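Local coordinates for putative uncharacterized protein (Emericella nidulans, PDB 3PGB) that probably oxidises primary amines, as a copper- and topaquinone-dependent amine oxidase built as a dimer, at residues A[624-628]-A[693-697]; A[385-389]-A[629-635]; A[329-333]-A[422-426]; A[49-54]-A[758-762]. All blocks are in the same frame, centred on the assembly; numbering follows the deposited sequence.

Contact 1: A[624-628]-A[693-697]; sequences TAHLT and NLGMH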
loop_
_atom_site.group_PDB
_atom_site.type_symbol
_atom_site.label_atom_id
_atom_site.label_comp_id
_atom_site.label_asym_id
_atom_site.label_seq_id
_atom_site.Cartn_x
_atom_site.Cartn_y
_atom_site.Cartn_z
ATOM N N THR A 624 3.482 4.712 -6.480
ATOM C CA THR A 624 4.343 5.872 -6.712
ATOM C C THR A 624 3.980 6.550 -8.031
ATOM O O THR A 624 3.132 6.059 -8.778
ATOM C CB THR A 624 5.839 5.468 -6.765
ATOM O OG1 THR A 624 6.071 4.601 -7.881
ATOM C CG2 THR A 624 6.268 4.752 -5.486
ATOM N N ALA A 625 4.624 7.679 -8.311
ATOM C CA ALA A 625 4.381 8.420 -9.546
ATOM C C ALA A 625 5.443 9.479 -9.763
ATOM O O ALA A 625 5.844 10.158 -8.824
ATOM C CB ALA A 625 3.000 9.067 -9.516
ATOM N N HIS A 626 5.894 9.617 -11.006
ATOM C CA HIS A 626 6.831 10.684 -11.370
ATOM C C HIS A 626 6.090 11.847 -12.039
ATOM O O HIS A 626 4.878 11.758 -12.285
ATOM C CB HIS A 626 7.942 10.142 -12.264
ATOM C CG HIS A 626 7.465 9.594 -13.570
ATOM N ND1 HIS A 626 7.317 8.245 -13.798
ATOM C CD2 HIS A 626 7.130 10.211 -14.727
ATOM C CE1 HIS A 626 6.896 8.053 -15.034
ATOM N NE2 HIS A 626 6.777 9.229 -15.621
ATOM N N LEU A 627 6.818 12.927 -12.326
ATOM C CA LEU A 627 6.224 14.161 -12.852
ATOM C C LEU A 627 5.549 13.919 -14.196
ATOM O O LEU A 627 6.143 13.342 -15.101
ATOM C CB LEU A 627 7.290 15.255 -12.975
ATOM C CG LEU A 627 6.898 16.624 -13.550
ATOM C CD1 LEU A 627 5.827 17.310 -12.722
ATOM C CD2 LEU A 627 8.136 17.509 -13.656
ATOM N N THR A 628 4.294 14.354 -14.302
ATOM C CA THR A 628 3.495 14.204 -15.520
ATOM C C THR A 628 4.039 15.095 -16.621
ATOM O O THR A 628 4.212 14.656 -17.760
ATOM C CB THR A 628 2.023 14.611 -15.273
ATOM O OG1 THR A 628 1.461 13.802 -14.233
ATOM C CG2 THR A 628 1.180 14.470 -16.546
ATOM N N ASN A 693 11.835 7.848 -6.729
ATOM C CA ASN A 693 10.767 8.817 -6.517
ATOM C C ASN A 693 9.552 8.188 -5.845
ATOM O O ASN A 693 9.019 7.179 -6.316
ATOM C CB ASN A 693 10.338 9.466 -7.836
ATOM C CG ASN A 693 11.284 10.566 -8.288
ATOM O OD1 ASN A 693 11.856 11.287 -7.468
ATOM N ND2 ASN A 693 11.439 10.709 -9.597
ATOM N N LEU A 694 9.139 8.769 -4.724
ATOM C CA LEU A 694 7.795 8.571 -4.224
ATOM C C LEU A 694 6.996 9.747 -4.765
ATOM O O LEU A 694 7.561 10.816 -5.007
ATOM C CB LEU A 694 7.769 8.541 -2.697
ATOM C CG LEU A 694 8.653 7.506 -1.989
ATOM C CD1 LEU A 694 8.246 7.399 -0.528
ATOM C CD2 LEU A 694 8.596 6.152 -2.643
ATOM N N GLY A 695 5.700 9.562 -4.985
ATOM C CA GLY A 695 4.888 10.639 -5.533
ATOM C C GLY A 695 3.426 10.313 -5.757
ATOM O O GLY A 695 3.022 9.157 -5.673
ATOM N N MET A 696 2.646 11.354 -6.052
ATOM C CA MET A 696 1.191 11.259 -6.197
ATOM C C MET A 696 0.698 12.250 -7.238
ATOM O O MET A 696 1.244 13.346 -7.348
ATOM C CB MET A 696 0.508 11.649 -4.893
ATOM C CG MET A 696 0.727 10.723 -3.729
ATOM S SD MET A 696 0.973 11.660 -2.204
ATOM C CE MET A 696 2.769 11.680 -2.103
ATOM N N HIS A 697 -0.344 11.874 -7.977
ATOM C CA HIS A 697 -1.088 12.823 -8.788
ATOM C C HIS A 697 -2.272 13.253 -7.941
ATOM O O HIS A 697 -3.122 12.430 -7.593
ATOM C CB HIS A 697 -1.582 12.192 -10.091
ATOM C CG HIS A 697 -0.496 11.596 -10.929
ATOM N ND1 HIS A 697 0.436 12.360 -11.597
ATOM C CD2 HIS A 697 -0.202 10.307 -11.217
ATOM C CE1 HIS A 697 1.263 11.565 -12.253
ATOM N NE2 HIS A 697 0.894 10.316 -12.043
#
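Ala625 lays its CB obliquely against the imidazole of His697, 3.5 Å from NE2, a small methyl that can lie this close to the ring. Thr628 OG1 comes obliquely to the neighbouring ring atom, 3.0 Å from His697 CE1. No hydrogen bond joins the two segments here; instead Asp533 spans them, one carboxylate oxygen bonding Thr628 OG1 and the other His697 ND1. Further back along the strand the backbones come close, with Gly695 CA giving a CH...O contact to Ala625 O at 3.5 Å. With no side chain at Gly695, the strand can come this close to the carbonyl. Thr624 rests its CB on Asn693 O at 3.6 Å, while its CG2 touches Leu694 CD2 at 3.9 Å; OG1 takes the place between the backbone N and the carbonyl carbon (chi1 64°), leaving the methyl to make this apolar touch. The strand leads directly into the copper ligand His698. His697 NE2 bonds to Asn594 O of the second subunit, and with ND1 on Asp533 both ring nitrogens face oxygen acceptors, a setting consistent with a protonated, positively charged imidazole.

Contact 2: A[385-389]-A[629-635]; sequences ALAHY and VLNSSNL. With NAG (2-acetamido-2-deoxy-beta-D-glucopyranose), chain I.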
loop_
_atom_site.group_PDB
_atom_site.type_symbol
_atom_site.label_atom_id
_atom_site.label_comp_id
_atom_site.label_asym_id
_atom_site.label_seq_id
_atom_site.Cartn_x
_atom_site.Cartn_y
_atom_site.Cartn_z
ATOM N N ALA A 385 11.675 17.600 -2.640
ATOM C CA ALA A 385 10.240 17.400 -2.863
ATOM C C ALA A 385 9.749 18.393 -3.902
ATOM O O ALA A 385 9.988 19.594 -3.777
ATOM C CB ALA A 385 9.462 17.578 -1.566
ATOM N N LEU A 386 9.061 17.890 -4.922
ATOM C CA LEU A 386 8.489 18.741 -5.952
ATOM C C LEU A 386 6.980 18.844 -5.759
ATOM O O LEU A 386 6.320 17.844 -5.473
ATOM C CB LEU A 386 8.822 18.193 -7.345
ATOM C CG LEU A 386 8.152 18.835 -8.563
ATOM C CD1 LEU A 386 8.294 20.340 -8.536
ATOM C CD2 LEU A 386 8.729 18.268 -9.837
ATOM N N ALA A 387 6.455 20.062 -5.894
ATOM C CA ALA A 387 5.018 20.301 -5.969
ATOM C C ALA A 387 4.741 21.090 -7.245
ATOM O O ALA A 387 4.770 22.328 -7.247
ATOM C CB ALA A 387 4.537 21.067 -4.755
ATOM N N HIS A 388 4.487 20.358 -8.328
ATOM C CA HIS A 388 4.311 20.946 -9.654
ATOM C C HIS A 388 2.829 21.108 -9.952
ATOM O O HIS A 388 2.105 20.127 -10.036
ATOM C CB HIS A 388 4.956 20.046 -10.705
ATOM C CG HIS A 388 5.251 20.739 -11.997
ATOM N ND1 HIS A 388 4.272 21.336 -12.763
ATOM C CD2 HIS A 388 6.414 20.917 -12.665
ATOM C CE1 HIS A 388 4.822 21.859 -13.843
ATOM N NE2 HIS A 388 6.121 21.618 -13.808
ATOM N N TYR A 389 2.388 22.351 -10.113
ATOM C CA TYR A 389 0.979 22.659 -10.371
ATOM C C TYR A 389 0.691 22.927 -11.854
ATOM O O TYR A 389 1.598 22.984 -12.685
ATOM C CB TYR A 389 0.552 23.869 -9.540
ATOM C CG TYR A 389 0.495 23.582 -8.068
ATOM C CD1 TYR A 389 1.661 23.489 -7.310
ATOM C CD2 TYR A 389 -0.721 23.402 -7.427
ATOM C CE1 TYR A 389 1.605 23.217 -5.959
ATOM C CE2 TYR A 389 -0.782 23.133 -6.084
ATOM C CZ TYR A 389 0.380 23.038 -5.354
ATOM O OH TYR A 389 0.300 22.772 -4.007
ATOM N N VAL A 629 4.308 16.349 -16.261
ATOM C CA VAL A 629 4.701 17.380 -17.219
ATOM C C VAL A 629 6.008 17.003 -17.911
ATOM O O VAL A 629 6.986 16.660 -17.255
ATOM C CB VAL A 629 4.873 18.758 -16.530
ATOM C CG1 VAL A 629 5.103 19.854 -17.560
ATOM C CG2 VAL A 629 3.657 19.090 -15.663
ATOM N N LEU A 630 6.001 17.049 -19.241
ATOM C CA LEU A 630 7.179 16.755 -20.044
ATOM C C LEU A 630 7.859 18.072 -20.406
ATOM O O LEU A 630 7.196 19.017 -20.827
ATOM C CB LEU A 630 6.772 16.017 -21.319
ATOM C CG LEU A 630 6.025 14.691 -21.160
ATOM C CD1 LEU A 630 5.543 14.208 -22.531
ATOM C CD2 LEU A 630 6.904 13.641 -20.483
ATOM N N ASN A 631 9.176 18.137 -20.229
ATOM C CA ASN A 631 9.937 19.362 -20.484
ATOM C C ASN A 631 9.294 20.607 -19.849
ATOM O O ASN A 631 9.105 21.627 -20.512
ATOM C CB ASN A 631 10.113 19.562 -21.995
ATOM C CG ASN A 631 11.101 20.670 -22.332
ATOM O OD1 ASN A 631 11.900 21.088 -21.487
ATOM N ND2 ASN A 631 11.052 21.148 -23.578
ATOM N N SER A 632 8.964 20.512 -18.563
ATOM C CA SER A 632 8.283 21.594 -17.851
ATOM C C SER A 632 8.882 22.972 -18.138
ATOM O O SER A 632 10.095 23.159 -18.061
ATOM C CB SER A 632 8.308 21.333 -16.344
ATOM O OG SER A 632 7.942 22.493 -15.619
ATOM N N SER A 633 8.020 23.925 -18.473
ATOM C CA SER A 633 8.423 25.318 -18.635
ATOM C C SER A 633 8.746 25.960 -17.283
ATOM O O SER A 633 9.565 26.874 -17.211
ATOM C CB SER A 633 7.323 26.121 -19.344
ATOM O OG SER A 633 7.108 25.657 -20.670
ATOM N N ASN A 634 8.106 25.488 -16.215
ATOM C CA ASN A 634 8.386 25.994 -14.872
ATOM C C ASN A 634 9.778 25.614 -14.375
ATOM O O ASN A 634 10.479 26.424 -13.754
ATOM C CB ASN A 634 7.377 25.446 -13.863
ATOM C CG ASN A 634 5.988 25.987 -14.059
ATOM O OD1 ASN A 634 5.760 26.894 -14.860
ATOM N ND2 ASN A 634 5.040 25.428 -13.317
ATOM N N LEU A 635 10.159 24.366 -14.635
ATOM C CA LEU A 635 11.352 23.786 -14.038
ATOM C C LEU A 635 12.593 24.009 -14.874
ATOM O O LEU A 635 13.663 24.278 -14.336
ATOM C CB LEU A 635 11.158 22.282 -13.823
ATOM C CG LEU A 635 10.253 21.869 -12.668
ATOM C CD1 LEU A 635 10.229 20.357 -12.558
ATOM C CD2 LEU A 635 10.728 22.498 -11.372
HETATM C C1 NAG I . 11.917 22.209 -24.041
HETATM C C2 NAG I . 12.811 21.678 -25.164
HETATM C C3 NAG I . 13.633 22.800 -25.800
HETATM C C4 NAG I . 12.764 24.020 -26.113
HETATM C C5 NAG I . 11.902 24.414 -24.908
HETATM C C6 NAG I . 10.963 25.585 -25.218
HETATM C C7 NAG I . 13.580 19.345 -24.978
HETATM C C8 NAG I . 14.576 18.414 -24.342
HETATM N N2 NAG I . 13.692 20.636 -24.645
HETATM O O3 NAG I . 14.248 22.324 -26.983
HETATM O O4 NAG I . 13.579 25.104 -26.510
HETATM O O5 NAG I . 11.135 23.295 -24.500
HETATM O O6 NAG I . 9.609 25.181 -25.138
HETATM O O7 NAG I . 12.730 18.899 -25.756
#
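This is a buried contact of mixed character, a histidine hydrogen-bonded to a serine and packed by Val629, Asn634 and Leu635: His388, at the end of strand 374-389, inserts its ring into the turn formed by 629-635, near the subunit interface. With CG anti to the backbone N (chi1 -160°), the ring leaves the strand toward the turn, and NE2 meets Ser632 OG at 2.7 Å in a nearly straight bond (176°) lying at the ring edge. The other nitrogen, ND1, donates to Tyr389 O at 3.1 Å, so bonds on two sides of the imidazole fix its rotation. Val629 covers one face, its CG2 3.9 Å from the ring centroid in a CH-pi contact. The amide of Asn634 runs close to parallel with the ring (17° between planes), ND2 3.6 Å from His388 CE1, while that nitrogen donates to Ser397 O. Ser632 is the pivot of an ST motif: its OG also accepts Leu635 N, at 3.1 Å, so one small hydroxyl both shapes the turn and holds the histidine. Leu635 then brings CD1 to the ring edge, 3.9 Å from His388 CD2, and meets Leu386 tip to tip, CD1 to CD2 at 3.7 Å. Next in the strand, Tyr389 reaches the copper site: its OH bonds to O4 of the topaquinone at position 484, and its ring meets that of the copper ligand His532. At the outer end of the turn, Asn631 ND2 carries an N-acetylglucosamine, and Asn631 O accepts a bond from Asn572 of the second subunit.

Contact 3: A[329-333]-A[422-426]; sequences VMIAP and PSYAS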
loop_
_atom_site.group_PDB
_atom_site.type_symbol
_atom_site.label_atom_id
_atom_site.label_comp_id
_atom_site.label_asym_id
_atom_site.label_seq_id
_atom_site.Cartn_x
_atom_site.Cartn_y
_atom_site.Cartn_z
ATOM N N VAL A 329 -6.058 1.574 21.835
ATOM C CA VAL A 329 -4.806 2.269 22.056
ATOM C C VAL A 329 -3.685 1.242 22.142
ATOM O O VAL A 329 -3.813 0.223 22.827
ATOM C CB VAL A 329 -4.870 3.168 23.328
ATOM C CG1 VAL A 329 -4.860 2.331 24.608
ATOM C CG2 VAL A 329 -3.732 4.170 23.328
ATOM N N MET A 330 -2.611 1.503 21.400
ATOM C CA MET A 330 -1.424 0.655 21.402
ATOM C C MET A 330 -0.638 0.988 22.659
ATOM O O MET A 330 -0.422 2.160 22.958
ATOM C CB MET A 330 -0.584 0.916 20.144
ATOM C CG MET A 330 0.546 -0.085 19.883
ATOM S SD MET A 330 0.024 -1.737 19.357
ATOM C CE MET A 330 -0.090 -1.557 17.580
ATOM N N ILE A 331 -0.249 -0.044 23.405
ATOM C CA ILE A 331 0.589 0.124 24.594
ATOM C C ILE A 331 1.811 -0.803 24.500
ATOM O O ILE A 331 1.810 -1.753 23.713
ATOM C CB ILE A 331 -0.218 -0.093 25.917
ATOM C CG1 ILE A 331 -0.727 -1.533 26.058
ATOM C CG2 ILE A 331 -1.398 0.868 25.979
ATOM C CD1 ILE A 331 0.109 -2.379 26.958
ATOM N N ALA A 332 2.853 -0.504 25.276
ATOM C CA ALA A 332 4.101 -1.271 25.233
ATOM C C ALA A 332 4.397 -1.845 26.615
ATOM O O ALA A 332 5.153 -1.253 27.377
ATOM C CB ALA A 332 5.250 -0.392 24.764
ATOM N N PRO A 333 3.808 -3.013 26.937
ATOM C CA PRO A 333 3.908 -3.614 28.271
ATOM C C PRO A 333 5.328 -3.749 28.806
ATOM O O PRO A 333 5.549 -3.522 29.995
ATOM C CB PRO A 333 3.297 -5.004 28.083
ATOM C CG PRO A 333 2.407 -4.876 26.907
ATOM C CD PRO A 333 3.031 -3.859 26.014
ATOM N N PRO A 422 2.645 6.681 18.470
ATOM C CA PRO A 422 2.146 6.114 19.721
ATOM C C PRO A 422 2.733 6.784 20.967
ATOM O O PRO A 422 3.843 7.325 20.931
ATOM C CB PRO A 422 2.586 4.652 19.641
ATOM C CG PRO A 422 2.636 4.362 18.182
ATOM C CD PRO A 422 3.115 5.634 17.544
ATOM N N SER A 423 1.972 6.739 22.054
ATOM C CA SER A 423 2.325 7.398 23.313
ATOM C C SER A 423 3.621 6.884 23.959
ATOM O O SER A 423 4.324 7.639 24.625
ATOM C CB SER A 423 1.160 7.242 24.300
ATOM O OG SER A 423 0.671 5.903 24.297
ATOM N N TYR A 424 3.920 5.604 23.760
ATOM C CA TYR A 424 5.106 4.961 24.348
ATOM C C TYR A 424 6.379 5.119 23.503
ATOM O O TYR A 424 7.446 4.632 23.894
ATOM C CB TYR A 424 4.843 3.470 24.581
ATOM C CG TYR A 424 4.498 2.718 23.317
ATOM C CD1 TYR A 424 5.491 2.169 22.517
ATOM C CD2 TYR A 424 3.173 2.575 22.911
ATOM C CE1 TYR A 424 5.173 1.487 21.354
ATOM C CE2 TYR A 424 2.845 1.897 21.745
ATOM C CZ TYR A 424 3.846 1.359 20.975
ATOM O OH TYR A 424 3.535 0.686 19.823
ATOM N N ALA A 425 6.271 5.771 22.346
ATOM C CA ALA A 425 7.423 6.020 21.487
ATOM C C ALA A 425 8.500 6.815 22.226
ATOM O O ALA A 425 8.186 7.661 23.062
ATOM C CB ALA A 425 6.991 6.776 20.239
ATOM N N SER A 426 9.767 6.529 21.936
ATOM C CA SER A 426 10.845 7.395 22.396
ATOM C C SER A 426 10.998 8.513 21.368
ATOM O O SER A 426 10.766 8.310 20.181
ATOM C CB SER A 426 12.152 6.626 22.624
ATOM O OG SER A 426 12.727 6.179 21.417
#
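Pro422 opens a type I beta turn that presents Tyr424 to Met330 and Ala332 of the 329-333 segment. The turn closes where Ala425 N donates to Pro422 O at 3.2 Å, and the proline needs no N-H in this first position. Ser423, next in line, takes the first corner and sits at the margin of the contact. Tyr424 then carries most of it. Its CG stands between the backbone N and the carbonyl carbon (chi1 59°), a crowded position that turns the ring across the 329-333 segment. Ala332 places its methyl over one ring face, CB 3.7 Å from the centroid and 26° off the normal, a CH-pi contact so close that the small alanine is well suited to it. Met330 O approaches the ring edge in its plane, 3.5 Å from Tyr424 CE2. The Met330 side chain crosses the outer part of the ring obliquely, CG lying 3.6 Å from Tyr424 CE2 and closest to Tyr424 OH, at 3.1 Å; beyond that it bends at chi2 and chi3. The tyrosine hydroxyl hydrogen-bonds to Glu449 O, which pins the far end of the ring to strand 437-451. Ser426 begins strand 426-434, pairing through its backbone with Leu447. Residues 329-331 continue a sheet into the second subunit, and Pro328 of that subunit packs on Tyr424. The result is a turn leading into the antiparallel pair 426-434/437-451, its tyrosine packed against the short strand 329-331 at the dimer interface.

Contact 4: A[49-54]-A[758-762]; sequences ASPCQI and TCSVV
Ser760 O receives Cys52 N at 2.6 Å in a bond close to straight (170°), and Pro51 CA adds a CH...O contact to the same oxygen at 3.2 Å. The return bond runs from Ser760 N to Ser50 O, 3.1 Å and more bent (140°). Pro51 therefore faces Ser760 in a single beta bridge: the bonds use the carbonyl before it and the N-H after it, so a proline, which has no N-H of its own, can stand at the centre. No second bridge follows, and the segments then part. Next to the bridge the two cysteines close a disulfide, SG to SG 2.0 Å, between Cys52 and Cys759. The torsion about the S-S bond is 88°, near the relaxed value for a disulfide. Cys52 SG stands beside its backbone N, which brings the sulfur against Val761, whose CG1 lies 3.4 Å from Cys52 SG, a branched side chain well matched to the soft sulfur. Ser760 OG also lies 3.3 Å from Ala49 O, a weak interaction. Residues 759-762 pair antiparallel with a strand of the second subunit, and Leu763 of that subunit packs on Cys52. An isolated beta bridge reinforced by a disulfide is thus stapling the first ordered residues of the chain to a strand near its C-terminal end, where that strand carries the sheet across the dimer interface.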
loop_
_atom_site.group_PDB
_atom_site.type_symbol
_atom_site.label_atom_id
_atom_site.label_comp_id
_atom_site.label_asym_id
_atom_site.label_seq_id
_atom_site.Cartn_x
_atom_site.Cartn_y
_atom_site.Cartn_z
ATOM N N ALA A 49 -0.932 -9.149 40.629
ATOM C CA ALA A 49 -1.248 -8.302 39.435
ATOM C C ALA A 49 -0.315 -7.083 39.359
ATOM O O ALA A 49 -0.769 -5.938 39.362
ATOM C CB ALA A 49 -2.726 -7.862 39.475
ATOM N N SER A 50 0.990 -7.338 39.281
ATOM C CA SER A 50 1.989 -6.269 39.313
ATOM C C SER A 50 1.961 -5.410 38.040
ATOM O O SER A 50 1.684 -5.922 36.959
ATOM C CB SER A 50 3.390 -6.858 39.498
ATOM O OG SER A 50 3.540 -7.439 40.784
ATOM N N PRO A 51 2.241 -4.098 38.166
ATOM C CA PRO A 51 2.287 -3.227 36.993
ATOM C C PRO A 51 3.297 -3.651 35.929
ATOM O O PRO A 51 4.368 -4.160 36.261
ATOM C CB PRO A 51 2.687 -1.869 37.578
ATOM C CG PRO A 51 2.189 -1.900 38.967
ATOM C CD PRO A 51 2.317 -3.324 39.419
ATOM N N CYS A 52 2.946 -3.439 34.661
ATOM C CA CYS A 52 3.879 -3.663 33.564
ATOM C C CYS A 52 5.040 -2.680 33.692
ATOM O O CYS A 52 4.851 -1.527 34.103
ATOM C CB CYS A 52 3.198 -3.476 32.204
ATOM S SG CYS A 52 1.712 -4.457 31.922
ATOM N N GLN A 53 6.233 -3.145 33.339
ATOM C CA GLN A 53 7.442 -2.327 33.400
ATOM C C GLN A 53 7.718 -1.722 32.021
ATOM O O GLN A 53 8.234 -2.395 31.137
ATOM C CB GLN A 53 8.633 -3.177 33.860
ATOM C CG GLN A 53 8.368 -4.029 35.105
ATOM C CD GLN A 53 9.527 -4.960 35.449
ATOM O OE1 GLN A 53 10.639 -4.828 34.918
ATOM N NE2 GLN A 53 9.271 -5.906 36.345
ATOM N N ILE A 54 7.353 -0.456 31.843
ATOM C CA ILE A 54 7.550 0.240 30.576
ATOM C C ILE A 54 8.956 0.830 30.565
ATOM O O ILE A 54 9.157 2.024 30.799
ATOM C CB ILE A 54 6.483 1.341 30.352
ATOM C CG1 ILE A 54 5.087 0.713 30.208
ATOM C CG2 ILE A 54 6.802 2.159 29.107
ATOM C CD1 ILE A 54 4.425 0.321 31.515
ATOM N N THR A 758 1.839 -11.753 33.011
ATOM C CA THR A 758 0.586 -11.096 33.325
ATOM C C THR A 758 0.961 -9.832 34.085
ATOM O O THR A 758 1.638 -9.907 35.112
ATOM C CB THR A 758 -0.316 -11.988 34.200
ATOM O OG1 THR A 758 -0.649 -13.184 33.483
ATOM C CG2 THR A 758 -1.602 -11.257 34.595
ATOM N N CYS A 759 0.561 -8.676 33.567
ATOM C CA CYS A 759 0.865 -7.397 34.216
ATOM C C CYS A 759 -0.244 -6.398 33.947
ATOM O O CYS A 759 -1.132 -6.665 33.150
ATOM C CB CYS A 759 2.220 -6.843 33.745
ATOM S SG CYS A 759 2.328 -6.402 31.986
ATOM N N SER A 760 -0.182 -5.247 34.612
ATOM C CA SER A 760 -1.231 -4.238 34.519
ATOM C C SER A 760 -0.682 -2.879 34.111
ATOM O O SER A 760 0.467 -2.556 34.392
ATOM C CB SER A 760 -1.946 -4.104 35.864
ATOM O OG SER A 760 -1.045 -3.706 36.882
ATOM N N VAL A 761 -1.513 -2.083 33.452
ATOM C CA VAL A 761 -1.129 -0.725 33.088
ATOM C C VAL A 761 -2.239 0.230 33.468
ATOM O O VAL A 761 -3.413 -0.105 33.354
ATOM C CB VAL A 761 -0.835 -0.579 31.567
ATOM C CG1 VAL A 761 0.313 -1.469 31.162
ATOM C CG2 VAL A 761 -2.062 -0.902 30.745
ATOM N N VAL A 762 -1.862 1.412 33.936
ATOM C CA VAL A 762 -2.817 2.488 34.118
ATOM C C VAL A 762 -2.745 3.367 32.880
ATOM O O VAL A 762 -1.666 3.831 32.508
ATOM C CB VAL A 762 -2.530 3.300 35.387
ATOM C CG1 VAL A 762 -3.428 4.536 35.448
ATOM C CG2 VAL A 762 -2.731 2.420 36.616
#

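The first ordered residues, 49-54, open contact 4, whose loop closes only at 758-762 and encloses the other three contacts. Contact 3 opens at 329-333 and closes at 422-426; before it closes, 385-389 begins contact 2, so these two cross. Contact 1 opens at 624-628, just ahead of the second half of contact 2 in the same loop between strands 613-619 and 646-650, and crosses it in turn before closing on strand 686-698. In space they form two pairs. Contacts 1 and 2 touch through Leu627 beside the copper region; contacts 3 and 4 meet where Pro333 packs on Cys52. All four reach the second subunit.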